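Local coordinates for protein Sec-alkylsulfatase (Pseudomonas sp., PDB 4AXH) that hydrolyses (R)-configured secondary alkyl sulfates to (S)-alcohols and sulfate with strict inversion of configuration, using two zinc ions, at residues L622-P625 / T626-Q630; V204-P207 / S208-E212; R545-T548 / P549-F553; A69-S72 / G73-N77. One frame throughout, in Å; residues are numbered along the deposited sequence. Where two conformers were deposited one is given.

Interaction 1: residues L622-P625 / T626-Q630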
ATOM      1  N   LEU A 622      34.493 -10.325 -12.669  1.00102.80           N
ATOM      2  CA  LEU A 622      35.487  -9.340 -13.115  1.00102.38           C
ATOM      3  C   LEU A 622      35.665  -8.223 -12.075  1.00105.89           C
ATOM      4  O   LEU A 622      34.696  -7.695 -11.535  1.00104.81           O
ATOM      5  CB  LEU A 622      35.108  -8.763 -14.497  1.00102.57           C
ATOM      6  CG  LEU A 622      35.911  -7.572 -15.053  1.00107.51           C
ATOM      7  CD1 LEU A 622      37.295  -7.994 -15.530  1.00107.67           C
ATOM      8  CD2 LEU A 622      35.171  -6.933 -16.196  1.00110.18           C
ATOM      9  N   ASP A 623      36.920  -7.891 -11.809  1.00104.05           N
ATOM     10  CA  ASP A 623      37.375  -6.902 -10.844  1.00104.94           C
ATOM     11  C   ASP A 623      37.503  -5.525 -11.518  1.00109.79           C
ATOM     12  O   ASP A 623      37.711  -5.461 -12.729  1.00109.43           O
ATOM     13  CB  ASP A 623      38.728  -7.407 -10.295  1.00107.60           C
ATOM     14  CG  ASP A 623      39.522  -6.482  -9.397  1.00124.93           C
ATOM     15  OD1 ASP A 623      38.932  -5.931  -8.436  1.00127.17           O
ATOM     16  OD2 ASP A 623      40.753  -6.369  -9.604  1.00131.95           O
ATOM     17  N   LEU A 624      37.361  -4.431 -10.741  1.00107.39           N
ATOM     18  CA  LEU A 624      37.481  -3.059 -11.253  1.00107.88           C
ATOM     19  C   LEU A 624      38.886  -2.739 -11.846  1.00113.79           C
ATOM     20  O   LEU A 624      38.932  -2.490 -13.051  1.00113.30           O
ATOM     21  CB  LEU A 624      37.035  -1.993 -10.212  1.00107.82           C
ATOM     22  CG  LEU A 624      35.999  -0.957 -10.654  1.00111.91           C
ATOM     23  CD1 LEU A 624      35.612  -0.037  -9.504  1.00111.77           C
ATOM     24  CD2 LEU A 624      36.496  -0.155 -11.849  1.00114.02           C
ATOM     25  N   PRO A 625      40.034  -2.762 -11.094  1.00111.89           N
ATOM     26  CA  PRO A 625      41.330  -2.458 -11.744  1.00112.14           C
ATOM     27  C   PRO A 625      41.742  -3.431 -12.859  1.00116.50           C
ATOM     28  O   PRO A 625      42.391  -3.005 -13.820  1.00116.39           O
ATOM     29  CB  PRO A 625      42.324  -2.409 -10.582  1.00113.75           C
ATOM     30  CG  PRO A 625      41.691  -3.182  -9.507  1.00117.85           C
ATOM     31  CD  PRO A 625      40.217  -3.014  -9.648  1.00113.29           C
ATOM     32  N   THR A 626      41.316  -4.714 -12.758  1.00112.62           N
ATOM     33  CA  THR A 626      41.532  -5.765 -13.761  1.00112.31           C
ATOM     34  C   THR A 626      40.872  -5.335 -15.086  1.00116.33           C
ATOM     35  O   THR A 626      41.472  -5.493 -16.152  1.00115.94           O
ATOM     36  CB  THR A 626      40.966  -7.094 -13.226  1.00121.66           C
ATOM     37  OG1 THR A 626      41.656  -7.449 -12.028  1.00122.45           O
ATOM     38  CG2 THR A 626      41.047  -8.236 -14.235  1.00120.11           C
ATOM     39  N   ALA A 627      39.649  -4.762 -14.995  1.00113.10           N
ATOM     40  CA  ALA A 627      38.860  -4.255 -16.119  1.00112.88           C
ATOM     41  C   ALA A 627      39.482  -3.010 -16.726  1.00115.74           C
ATOM     42  O   ALA A 627      39.477  -2.883 -17.952  1.00115.02           O
ATOM     43  CB  ALA A 627      37.445  -3.953 -15.666  1.00113.73           C
ATOM     44  N   ILE A 628      40.004  -2.085 -15.867  1.00111.84           N
ATOM     45  CA  ILE A 628      40.689  -0.846 -16.274  1.00111.36           C
ATOM     46  C   ILE A 628      41.884  -1.198 -17.156  1.00116.03           C
ATOM     47  O   ILE A 628      42.011  -0.646 -18.254  1.00115.82           O
ATOM     48  CB  ILE A 628      41.142   0.036 -15.065  1.00114.12           C
ATOM     49  CG1 ILE A 628      40.004   0.350 -14.058  1.00114.08           C
ATOM     50  CG2 ILE A 628      41.866   1.311 -15.524  1.00115.23           C
ATOM     51  CD1 ILE A 628      38.811   1.091 -14.569  1.00119.01           C
ATOM     52  N   LYS A 629      42.749  -2.121 -16.673  1.00112.62           N
ATOM     53  CA  LYS A 629      43.940  -2.561 -17.401  1.00111.93           C
ATOM     54  C   LYS A 629      43.597  -3.295 -18.699  1.00112.71           C
ATOM     55  O   LYS A 629      44.152  -2.951 -19.741  1.00112.22           O
ATOM     56  CB  LYS A 629      44.971  -3.286 -16.504  1.00115.09           C
ATOM     57  CG  LYS A 629      44.586  -4.680 -16.020  1.00135.59           C
ATOM     58  CD  LYS A 629      45.743  -5.348 -15.297  1.00147.88           C
ATOM     59  CE  LYS A 629      45.494  -6.814 -15.034  1.00159.16           C
ATOM     60  NZ  LYS A 629      46.051  -7.686 -16.104  1.00166.92           N
ATOM     61  N   GLN A 630      42.605  -4.209 -18.654  1.00106.85           N
ATOM     62  CA  GLN A 630      42.070  -4.961 -19.800  1.00105.54           C
ATOM     63  C   GLN A 630      41.642  -4.039 -20.975  1.00106.25           C
ATOM     64  O   GLN A 630      41.748  -4.430 -22.137  1.00104.40           O
ATOM     65  CB  GLN A 630      40.850  -5.766 -19.328  1.00106.74           C
ATOM     66  CG  GLN A 630      40.300  -6.764 -20.335  1.00120.88           C
ATOM     67  CD  GLN A 630      40.820  -8.155 -20.096  1.00139.69           C
ATOM     68  OE1 GLN A 630      40.930  -8.619 -18.954  1.00136.15           O
ATOM     69  NE2 GLN A 630      41.097  -8.873 -21.176  1.00130.12           N
TER
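The carbonyl oxygen of Leu-624 receives two amides of the following turn: Ile-628 N donates to Leu-624 O at 3.0 Å and approaches nearly along the C=O axis, while Ala-627 N adds a weak bond. Lys-629 N repeats the step one residue on, bonding to Pro-625 O, so that the helix 624-630 is under way within its first turn. Its start is marked by Asp-623 in the N-cap position, whose backbone oxygen accepts from Ala-627 N over 3.1 Å. Pro-625, which has no N-H to donate, fits in the first turn, where an amide would have no acceptor within the helix.

The side chain of Asp-623 reaches over to Thr-626. With CG anti to the backbone N (chi1 172°), the carboxylate swings to the threonine hydroxyl, and Thr-626 OG1 donates to Asp-623 OD2 at 2.8 Å, on the anti lone pair directed away from the other carboxylate oxygen. The two side chains meet at about a right angle. A carboxylate at this end of a helix is probably favoured by the helix dipole.

Apolar contacts complete the turn. Leu-622 CD2 lies 3.8 Å from Ala-627 CB, and Leu-624 CD2 reaches Ile-628 CD1 at 3.8 Å. In the C-terminal domain these pairs face different neighbours: Leu-622 packs on Gln-616 and Ile-617 of helix 611-618, Leu-624 on Leu-642 and Phe-646 of helix 640-646, and Ala-627 and Ile-628 on Val-633, just ahead of strand 634-637.

Interaction 2: residues V204-P207 / S208-E212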
ATOM      1  N   VAL A 204       5.918 -16.155 -28.759  1.00 38.25           N
ATOM      2  CA  VAL A 204       5.839 -16.049 -27.307  1.00 36.38           C
ATOM      3  C   VAL A 204       4.989 -14.825 -26.874  1.00 41.12           C
ATOM      4  O   VAL A 204       5.437 -13.680 -26.965  1.00 42.07           O
ATOM      5  CB  VAL A 204       7.241 -16.132 -26.642  1.00 38.31           C
ATOM      6  CG1 VAL A 204       7.158 -15.913 -25.143  1.00 38.59           C
ATOM      7  CG2 VAL A 204       7.875 -17.474 -26.912  1.00 37.32           C
ATOM      8  N   PHE A 205       3.755 -15.086 -26.416  1.00 35.98           N
ATOM      9  CA  PHE A 205       2.785 -14.060 -26.003  1.00 34.42           C
ATOM     10  C   PHE A 205       2.885 -13.747 -24.527  1.00 35.63           C
ATOM     11  O   PHE A 205       3.147 -14.644 -23.726  1.00 32.88           O
ATOM     12  CB  PHE A 205       1.351 -14.490 -26.334  1.00 35.87           C
ATOM     13  CG  PHE A 205       1.134 -14.969 -27.749  1.00 36.48           C
ATOM     14  CD1 PHE A 205       1.373 -16.290 -28.096  1.00 37.29           C
ATOM     15  CD2 PHE A 205       0.665 -14.104 -28.726  1.00 39.67           C
ATOM     16  CE1 PHE A 205       1.173 -16.735 -29.405  1.00 40.04           C
ATOM     17  CE2 PHE A 205       0.469 -14.544 -30.034  1.00 40.16           C
ATOM     18  CZ  PHE A 205       0.715 -15.859 -30.365  1.00 38.62           C
ATOM     19  N   ALA A 206       2.649 -12.464 -24.167  1.00 32.16           N
ATOM     20  CA  ALA A 206       2.701 -11.962 -22.797  1.00 31.32           C
ATOM     21  C   ALA A 206       1.887 -10.686 -22.630  1.00 34.70           C
ATOM     22  O   ALA A 206       1.823  -9.900 -23.565  1.00 31.51           O
ATOM     23  CB  ALA A 206       4.150 -11.724 -22.355  1.00 31.89           C
ATOM     24  N   PRO A 207       1.270 -10.439 -21.435  1.00 34.37           N
ATOM     25  CA  PRO A 207       0.486  -9.201 -21.257  1.00 33.88           C
ATOM     26  C   PRO A 207       1.365  -7.959 -21.206  1.00 39.27           C
ATOM     27  O   PRO A 207       2.560  -8.065 -20.938  1.00 40.24           O
ATOM     28  CB  PRO A 207      -0.239  -9.432 -19.935  1.00 35.98           C
ATOM     29  CG  PRO A 207       0.581 -10.414 -19.213  1.00 40.41           C
ATOM     30  CD  PRO A 207       1.203 -11.296 -20.230  1.00 35.22           C
ATOM     31  N   SER A 208       0.771  -6.783 -21.485  1.00 36.10           N
ATOM     32  CA  SER A 208       1.410  -5.475 -21.474  1.00 35.35           C
ATOM     33  C   SER A 208       2.256  -5.270 -20.217  1.00 40.46           C
ATOM     34  O   SER A 208       1.782  -5.550 -19.096  1.00 41.14           O
ATOM     35  CB  SER A 208       0.329  -4.395 -21.539  1.00 39.26           C
ATOM     36  OG  SER A 208       0.826  -3.077 -21.356  1.00 44.53           O
ATOM     37  N   GLY A 209       3.489  -4.786 -20.418  1.00 35.08           N
ATOM     38  CA  GLY A 209       4.415  -4.451 -19.334  1.00 34.32           C
ATOM     39  C   GLY A 209       5.155  -5.584 -18.651  1.00 37.66           C
ATOM     40  O   GLY A 209       5.745  -5.373 -17.580  1.00 36.10           O
ATOM     41  N   PHE A 210       5.150  -6.780 -19.284  1.00 34.11           N
ATOM     42  CA  PHE A 210       5.763  -8.001 -18.778  1.00 35.26           C
ATOM     43  C   PHE A 210       7.218  -7.850 -18.359  1.00 43.84           C
ATOM     44  O   PHE A 210       7.537  -8.087 -17.181  1.00 44.64           O
ATOM     45  CB  PHE A 210       5.577  -9.165 -19.760  1.00 37.23           C
ATOM     46  CG  PHE A 210       6.175 -10.476 -19.296  1.00 39.15           C
ATOM     47  CD1 PHE A 210       7.497 -10.803 -19.588  1.00 40.21           C
ATOM     48  CD2 PHE A 210       5.405 -11.404 -18.607  1.00 42.52           C
ATOM     49  CE1 PHE A 210       8.041 -12.028 -19.181  1.00 41.66           C
ATOM     50  CE2 PHE A 210       5.951 -12.634 -18.217  1.00 42.44           C
ATOM     51  CZ  PHE A 210       7.263 -12.931 -18.509  1.00 39.53           C
ATOM     52  N   MET A 211       8.102  -7.485 -19.321  1.00 42.62           N
ATOM     53  CA  MET A 211       9.540  -7.338 -19.078  1.00 42.36           C
ATOM     54  C   MET A 211       9.875  -6.408 -17.914  1.00 48.85           C
ATOM     55  O   MET A 211      10.578  -6.833 -16.995  1.00 50.08           O
ATOM     56  CB  MET A 211      10.294  -6.988 -20.356  1.00 43.92           C
ATOM     57  CG  MET A 211      10.548  -8.210 -21.273  1.00 46.60           C
ATOM     58  SD  MET A 211      11.453  -9.668 -20.594  1.00 49.27           S
ATOM     59  CE  MET A 211      12.898  -8.856 -19.818  1.00 46.23           C
ATOM     60  N   GLU A 212       9.260  -5.206 -17.886  1.00 45.22           N
ATOM     61  CA  GLU A 212       9.429  -4.219 -16.811  1.00 45.08           C
ATOM     62  C   GLU A 212       9.100  -4.849 -15.464  1.00 50.29           C
ATOM     63  O   GLU A 212       9.819  -4.604 -14.502  1.00 53.13           O
ATOM     64  CB  GLU A 212       8.492  -3.006 -17.025  1.00 46.73           C
ATOM     65  CG  GLU A 212       8.564  -2.327 -18.382  1.00 63.55           C
ATOM     66  CD  GLU A 212       7.589  -2.757 -19.473  1.00 81.80           C
ATOM     67  OE1 GLU A 212       7.909  -3.686 -20.255  1.00 54.38           O
ATOM     68  OE2 GLU A 212       6.536  -2.089 -19.598  1.00 89.40           O
TER
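With CG anti to its own amide nitrogen (chi1 -179°), Phe-210 throws its ring back toward strand 203-207, against the methyl of Ala-206. The backbone makes this possible through a type II beta turn from Pro-207 to Phe-210. Gly-209 takes the positive phi of the turn (78°) and also holds the N-cap position of helix 210-219, so the segment is a strand-to-helix junction of the metallo-beta-lactamase fold, running from strand 203-207 into that helix.

Ala-206 CB lies 3.9 Å from Phe-210 CG and approaches the ring obliquely, at the end nearest the backbone. Two aromatic residues also meet the ring: Tyr-177 stacks on it, and Phe-185 meets it at a steep angle. Ser-208 turns away from this packing, its OG hydrogen-bonded to Glu-269.

The junction lies close to the metal site. The side chain of Pro-207 is about 5 Å from that of His-179, a zinc ligand, and the side chain of Phe-210 is about 10 Å from a bound zinc ion. The turn itself is closed by one weak bond, Phe-210 N to Pro-207 O, at 3.3 Å with an N-H...O angle of 132°.

Interaction 3: residues R545-T548 / P549-F553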
ATOM      1  N   ARG A 545      20.845 -11.118 -14.625  1.00103.98           N
ATOM      2  CA  ARG A 545      21.602 -10.755 -15.830  1.00103.28           C
ATOM      3  C   ARG A 545      20.815  -9.803 -16.756  1.00103.99           C
ATOM      4  O   ARG A 545      21.430  -9.022 -17.476  1.00103.79           O
ATOM      5  CB  ARG A 545      22.128 -12.005 -16.587  1.00106.30           C
ATOM      6  CG  ARG A 545      21.066 -12.858 -17.270  1.00123.21           C
ATOM      7  CD  ARG A 545      21.644 -14.057 -18.031  1.00140.36           C
ATOM      8  NE  ARG A 545      21.594 -13.862 -19.488  1.00151.83           N
ATOM      9  CZ  ARG A 545      21.500 -14.838 -20.389  1.00164.84           C
ATOM     10  NH1 ARG A 545      21.457 -16.108 -20.002  1.00146.95           N
ATOM     11  NH2 ARG A 545      21.460 -14.552 -21.683  1.00153.88           N
ATOM     12  N   ALA A 546      19.460  -9.868 -16.710  1.00 97.97           N
ATOM     13  CA  ALA A 546      18.496  -9.081 -17.497  1.00 96.23           C
ATOM     14  C   ALA A 546      18.289  -7.659 -16.974  1.00 96.82           C
ATOM     15  O   ALA A 546      17.416  -6.935 -17.478  1.00 96.41           O
ATOM     16  CB  ALA A 546      17.159  -9.802 -17.554  1.00 96.78           C
ATOM     17  N   LEU A 547      19.112  -7.236 -15.995  1.00 90.63           N
ATOM     18  CA  LEU A 547      19.017  -5.920 -15.380  1.00 88.60           C
ATOM     19  C   LEU A 547      19.618  -4.813 -16.214  1.00 87.20           C
ATOM     20  O   LEU A 547      20.792  -4.875 -16.588  1.00 87.34           O
ATOM     21  CB  LEU A 547      19.642  -5.884 -13.981  1.00 88.68           C
ATOM     22  CG  LEU A 547      18.920  -6.590 -12.849  1.00 93.38           C
ATOM     23  CD1 LEU A 547      19.618  -6.269 -11.538  1.00 93.80           C
ATOM     24  CD2 LEU A 547      17.454  -6.117 -12.708  1.00 95.56           C
ATOM     25  N   THR A 548      18.812  -3.778 -16.453  1.00 79.13           N
ATOM     26  CA  THR A 548      19.195  -2.577 -17.172  1.00 76.75           C
ATOM     27  C   THR A 548      20.128  -1.773 -16.245  1.00 77.85           C
ATOM     28  O   THR A 548      20.044  -1.927 -15.017  1.00 77.22           O
ATOM     29  CB  THR A 548      17.945  -1.747 -17.519  1.00 76.55           C
ATOM     30  OG1 THR A 548      17.455  -1.111 -16.343  1.00 68.66           O
ATOM     31  CG2 THR A 548      16.843  -2.568 -18.183  1.00 75.23           C
ATOM     32  N   PRO A 549      20.995  -0.893 -16.795  1.00 71.36           N
ATOM     33  CA  PRO A 549      21.866  -0.085 -15.931  1.00 70.21           C
ATOM     34  C   PRO A 549      21.110   0.663 -14.828  1.00 73.36           C
ATOM     35  O   PRO A 549      21.534   0.604 -13.680  1.00 73.62           O
ATOM     36  CB  PRO A 549      22.548   0.866 -16.913  1.00 72.00           C
ATOM     37  CG  PRO A 549      21.725   0.804 -18.159  1.00 76.79           C
ATOM     38  CD  PRO A 549      21.229  -0.585 -18.215  1.00 72.42           C
ATOM     39  N   ASP A 550      19.969   1.308 -15.168  1.00 68.99           N
ATOM     40  CA  ASP A 550      19.108   2.059 -14.247  1.00 68.08           C
ATOM     41  C   ASP A 550      18.615   1.200 -13.083  1.00 70.41           C
ATOM     42  O   ASP A 550      18.586   1.671 -11.942  1.00 70.06           O
ATOM     43  CB  ASP A 550      17.926   2.705 -14.990  1.00 70.05           C
ATOM     44  CG  ASP A 550      17.377   1.889 -16.145  1.00 83.26           C
ATOM     45  OD1 ASP A 550      18.083   1.765 -17.171  1.00 85.50           O
ATOM     46  OD2 ASP A 550      16.248   1.346 -16.012  1.00 86.03           O
ATOM     47  N   MET A 551      18.265  -0.066 -13.365  1.00 64.79           N
ATOM     48  CA  MET A 551      17.823  -1.025 -12.354  1.00 63.90           C
ATOM     49  C   MET A 551      18.983  -1.373 -11.450  1.00 71.56           C
ATOM     50  O   MET A 551      18.826  -1.383 -10.225  1.00 71.72           O
ATOM     51  CB  MET A 551      17.267  -2.293 -13.015  1.00 65.31           C
ATOM     52  CG  MET A 551      15.821  -2.158 -13.400  1.00 67.28           C
ATOM     53  SD  MET A 551      15.309  -3.320 -14.662  1.00 69.24           S
ATOM     54  CE  MET A 551      13.874  -2.415 -15.334  1.00 65.90           C
ATOM     55  N   PHE A 552      20.162  -1.616 -12.055  1.00 69.66           N
ATOM     56  CA  PHE A 552      21.393  -1.904 -11.333  1.00 69.85           C
ATOM     57  C   PHE A 552      21.818  -0.703 -10.454  1.00 70.23           C
ATOM     58  O   PHE A 552      22.267  -0.909  -9.322  1.00 70.06           O
ATOM     59  CB  PHE A 552      22.500  -2.319 -12.309  1.00 72.59           C
ATOM     60  CG  PHE A 552      23.888  -2.370 -11.712  1.00 75.94           C
ATOM     61  CD1 PHE A 552      24.272  -3.420 -10.881  1.00 80.73           C
ATOM     62  CD2 PHE A 552      24.816  -1.373 -11.984  1.00 79.17           C
ATOM     63  CE1 PHE A 552      25.555  -3.455 -10.316  1.00 81.88           C
ATOM     64  CE2 PHE A 552      26.100  -1.416 -11.427  1.00 82.29           C
ATOM     65  CZ  PHE A 552      26.461  -2.455 -10.599  1.00 80.65           C
ATOM     66  N   PHE A 553      21.676   0.537 -10.961  1.00 63.48           N
ATOM     67  CA  PHE A 553      22.061   1.711 -10.174  1.00 62.03           C
ATOM     68  C   PHE A 553      21.143   1.999  -8.983  1.00 64.63           C
ATOM     69  O   PHE A 553      21.620   2.459  -7.938  1.00 62.83           O
ATOM     70  CB  PHE A 553      22.359   2.941 -11.049  1.00 63.46           C
ATOM     71  CG  PHE A 553      23.604   2.787 -11.903  1.00 64.59           C
ATOM     72  CD1 PHE A 553      24.834   2.459 -11.327  1.00 67.21           C
ATOM     73  CD2 PHE A 553      23.555   2.995 -13.275  1.00 66.34           C
ATOM     74  CE1 PHE A 553      25.976   2.300 -12.116  1.00 67.40           C
ATOM     75  CE2 PHE A 553      24.700   2.852 -14.061  1.00 68.93           C
ATOM     76  CZ  PHE A 553      25.896   2.491 -13.476  1.00 67.10           C
TER
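Leu-547 packs against Met-551 beside Thr-548, the N-cap of helix 549-559. This is the tight side of the contact: Leu-547 is buried, and its CD2 comes to 3.8 Å from Met-551 CB. Both side chains also press on helix 210-219 of the metallo-beta-lactamase domain, Leu-547 on Ile-219 and Met-551 on Val-215 and Ser-216, so the start of the helix takes part in the joint between that domain and the C-terminal one.

The more open side is polar, carried by Thr-548 and Asp-550, both partly exposed. A chi1 of 74° sets the threonine hydroxyl between the backbone N and the carbonyl carbon, facing the first helical turn, where Thr-548 OG1 accepts the amide of Met-551 (N to OG1 3.3 Å) and donates a hydrogen bond to Asp-550 OD2 at 2.8 Å. The carboxylate is met well off its plane, about 60° out of it. Met-551 SD lies alongside the threonine, 3.5 Å from Thr-548 OG1 and 3.9 Å from Thr-548 CG2.

The helical i to i+4 bonds start with Phe-552 N, which donates to Thr-548 O at 3.0 Å with an N-H...O angle of 168°.

Interaction 4: residues A69-S72 / G73-N77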
ATOM      1  N   ALA A  69      -1.504 -40.193 -16.743  1.00 39.51           N
ATOM      2  CA  ALA A  69      -0.290 -40.710 -16.142  1.00 37.45           C
ATOM      3  C   ALA A  69       0.016 -40.021 -14.837  1.00 42.22           C
ATOM      4  O   ALA A  69       0.236 -38.807 -14.826  1.00 42.61           O
ATOM      5  CB  ALA A  69       0.878 -40.528 -17.093  1.00 37.54           C
ATOM      6  N   PRO A  70       0.061 -40.772 -13.713  1.00 39.56           N
ATOM      7  CA  PRO A  70       0.402 -40.138 -12.433  1.00 38.99           C
ATOM      8  C   PRO A  70       1.888 -39.806 -12.313  1.00 43.60           C
ATOM      9  O   PRO A  70       2.714 -40.258 -13.103  1.00 42.27           O
ATOM     10  CB  PRO A  70      -0.014 -41.182 -11.389  1.00 40.54           C
ATOM     11  CG  PRO A  70      -0.531 -42.363 -12.140  1.00 44.97           C
ATOM     12  CD  PRO A  70      -0.150 -42.228 -13.560  1.00 40.73           C
ATOM     13  N   PHE A  71       2.225 -39.003 -11.316  1.00 42.61           N
ATOM     14  CA  PHE A  71       3.599 -38.640 -11.010  1.00 43.20           C
ATOM     15  C   PHE A  71       3.718 -38.711  -9.519  1.00 51.50           C
ATOM     16  O   PHE A  71       2.935 -38.063  -8.816  1.00 52.69           O
ATOM     17  CB  PHE A  71       3.954 -37.224 -11.519  1.00 43.96           C
ATOM     18  CG  PHE A  71       5.338 -36.782 -11.082  1.00 43.96           C
ATOM     19  CD1 PHE A  71       6.467 -37.142 -11.816  1.00 45.02           C
ATOM     20  CD2 PHE A  71       5.521 -36.072  -9.900  1.00 45.78           C
ATOM     21  CE1 PHE A  71       7.747 -36.766 -11.395  1.00 46.21           C
ATOM     22  CE2 PHE A  71       6.808 -35.734  -9.460  1.00 46.05           C
ATOM     23  CZ  PHE A  71       7.908 -36.067 -10.220  1.00 43.77           C
ATOM     24  N   SER A  72       4.695 -39.482  -9.025  1.00 51.32           N
ATOM     25  CA  SER A  72       4.911 -39.652  -7.571  1.00 52.83           C
ATOM     26  C   SER A  72       6.404 -39.651  -7.185  1.00 58.99           C
ATOM     27  O   SER A  72       6.738 -39.779  -5.998  1.00 60.89           O
ATOM     28  CB  SER A  72       4.196 -40.910  -7.052  1.00 54.93           C
ATOM     29  OG  SER A  72       3.866 -41.870  -8.052  1.00 59.08           O
ATOM     30  N   GLY A  73       7.267 -39.474  -8.186  1.00 53.35           N
ATOM     31  CA  GLY A  73       8.711 -39.518  -8.025  1.00 52.74           C
ATOM     32  C   GLY A  73       9.429 -38.204  -7.815  1.00 55.09           C
ATOM     33  O   GLY A  73       8.855 -37.230  -7.316  1.00 57.27           O
ATOM     34  N   GLN A  74      10.719 -38.204  -8.166  1.00 46.16           N
ATOM     35  CA  GLN A  74      11.597 -37.065  -8.013  1.00 43.61           C
ATOM     36  C   GLN A  74      12.028 -36.507  -9.375  1.00 44.89           C
ATOM     37  O   GLN A  74      12.094 -37.228 -10.377  1.00 44.14           O
ATOM     38  CB  GLN A  74      12.883 -37.466  -7.261  1.00 44.12           C
ATOM     39  CG  GLN A  74      12.719 -38.054  -5.879  1.00 61.42           C
ATOM     40  CD  GLN A  74      14.040 -38.590  -5.366  1.00 88.05           C
ATOM     41  OE1 GLN A  74      14.739 -39.373  -6.031  1.00 84.03           O
ATOM     42  NE2 GLN A  74      14.407 -38.189  -4.162  1.00 85.22           N
ATOM     43  N   ILE A  75      12.394 -35.220  -9.366  1.00 37.24           N
ATOM     44  CA  ILE A  75      12.970 -34.495 -10.474  1.00 33.83           C
ATOM     45  C   ILE A  75      14.306 -34.003  -9.894  1.00 39.61           C
ATOM     46  O   ILE A  75      14.331 -33.404  -8.813  1.00 40.50           O
ATOM     47  CB  ILE A  75      12.055 -33.343 -10.958  1.00 34.13           C
ATOM     48  CG1 ILE A  75      10.718 -33.875 -11.503  1.00 30.94           C
ATOM     49  CG2 ILE A  75      12.780 -32.463 -12.002  1.00 33.59           C
ATOM     50  CD1 ILE A  75       9.634 -32.792 -11.625  1.00 19.70           C
ATOM     51  N   LYS A  76      15.407 -34.289 -10.588  1.00 36.45           N
ATOM     52  CA  LYS A  76      16.747 -33.899 -10.158  1.00 36.02           C
ATOM     53  C   LYS A  76      17.345 -32.821 -11.045  1.00 41.35           C
ATOM     54  O   LYS A  76      16.934 -32.658 -12.205  1.00 43.51           O
ATOM     55  CB  LYS A  76      17.670 -35.128 -10.137  1.00 39.01           C
ATOM     56  CG  LYS A  76      17.366 -36.111  -9.008  1.00 45.95           C
ATOM     57  CD  LYS A  76      17.613 -37.561  -9.417  1.00 49.49           C
ATOM     58  CE  LYS A  76      16.336 -38.373  -9.542  1.00 75.84           C
ATOM     59  NZ  LYS A  76      15.500 -37.997 -10.734  1.00 86.60           N
ATOM     60  N   ASN A  77      18.329 -32.085 -10.483  1.00 36.21           N
ATOM     61  CA  ASN A  77      19.112 -31.019 -11.112  0.50 35.63           C
ATOM     62  C   ASN A  77      20.224 -31.691 -11.954  1.00 39.73           C
ATOM     63  O   ASN A  77      20.345 -32.921 -11.914  1.00 40.78           O
ATOM     64  CB  ASN A  77      19.727 -30.157  -9.989  0.50 33.64           C
ATOM     65  CG  ASN A  77      20.600 -29.020 -10.453  0.50 63.26           C
ATOM     66  OD1 ASN A  77      21.833 -29.155 -10.607  0.50 48.94           O
ATOM     67  ND2 ASN A  77      19.969 -27.888 -10.729  0.50 59.39           N
TER
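The ring of Phe-71 folds over the backbone of Gly-73 and ends against Ile-75. Gly-73 N stands over the centre of one ring face, 3.9 Å above its plane. The glycine carbonyl comes to the outer end of the same ring, with Gly-73 O at 3.3 Å from both CE2 and CZ of Phe-71. Beyond it, Phe-71 CZ touches Ile-75 CG1 at 3.8 Å and Ile-75 CD1 at 4.0 Å, an oblique approach to the ring in which the two side chains run at about a right angle to each other. The contact is therefore one of packing: a ring laid on the backbone of Gly-73, with an aliphatic branch at its far end.

The torsions explain how the ring gets there. Phe-71 has CG anti to the backbone N (chi1 174°), which carries the ring forward along the chain, while Ser-72 and Gly-73 bend the backbone round beneath it. Ile-75 holds CG1 beside its own amide nitrogen, and this branch meets the ring.

A second shell packs around both partners. Trp-84 touches Phe-71 as well as Ile-75, Met-86 and Leu-130 add to the packing of Phe-71, and Ile-75 also rests on Thr-155 and Ala-158 of helix 153-164. Backbone bonds tie Phe-71 to Ala-115 on one hand and Gly-73 to Met-86 on the other. The chain thus passes from edge strand 67-70 of the eight-stranded sheet into strand 74-76, which pairs with strand 82-85 as a two-stranded antiparallel beta hairpin.

Overall arrangement
Interactions 2 and 3 are linked through helix 210-219, which begins in interaction 2 and is packed on by interaction 3. The nearest atoms of these two contacts are about 5 Å apart and their centres 18 Å, although they belong to different domains. Helix 611-618 similarly relates interaction 3 to interaction 1, since Phe-552 and Leu-622 both pack on it; their centres are 20 Å apart. Interaction 4 lies on another part of the molecule, its centre 31 Å from that of interaction 2, yet both reach the same eight-stranded sheet. Interaction 2 alone adjoins the zinc ligands, and the other three lie away from the zinc and sulfate sites.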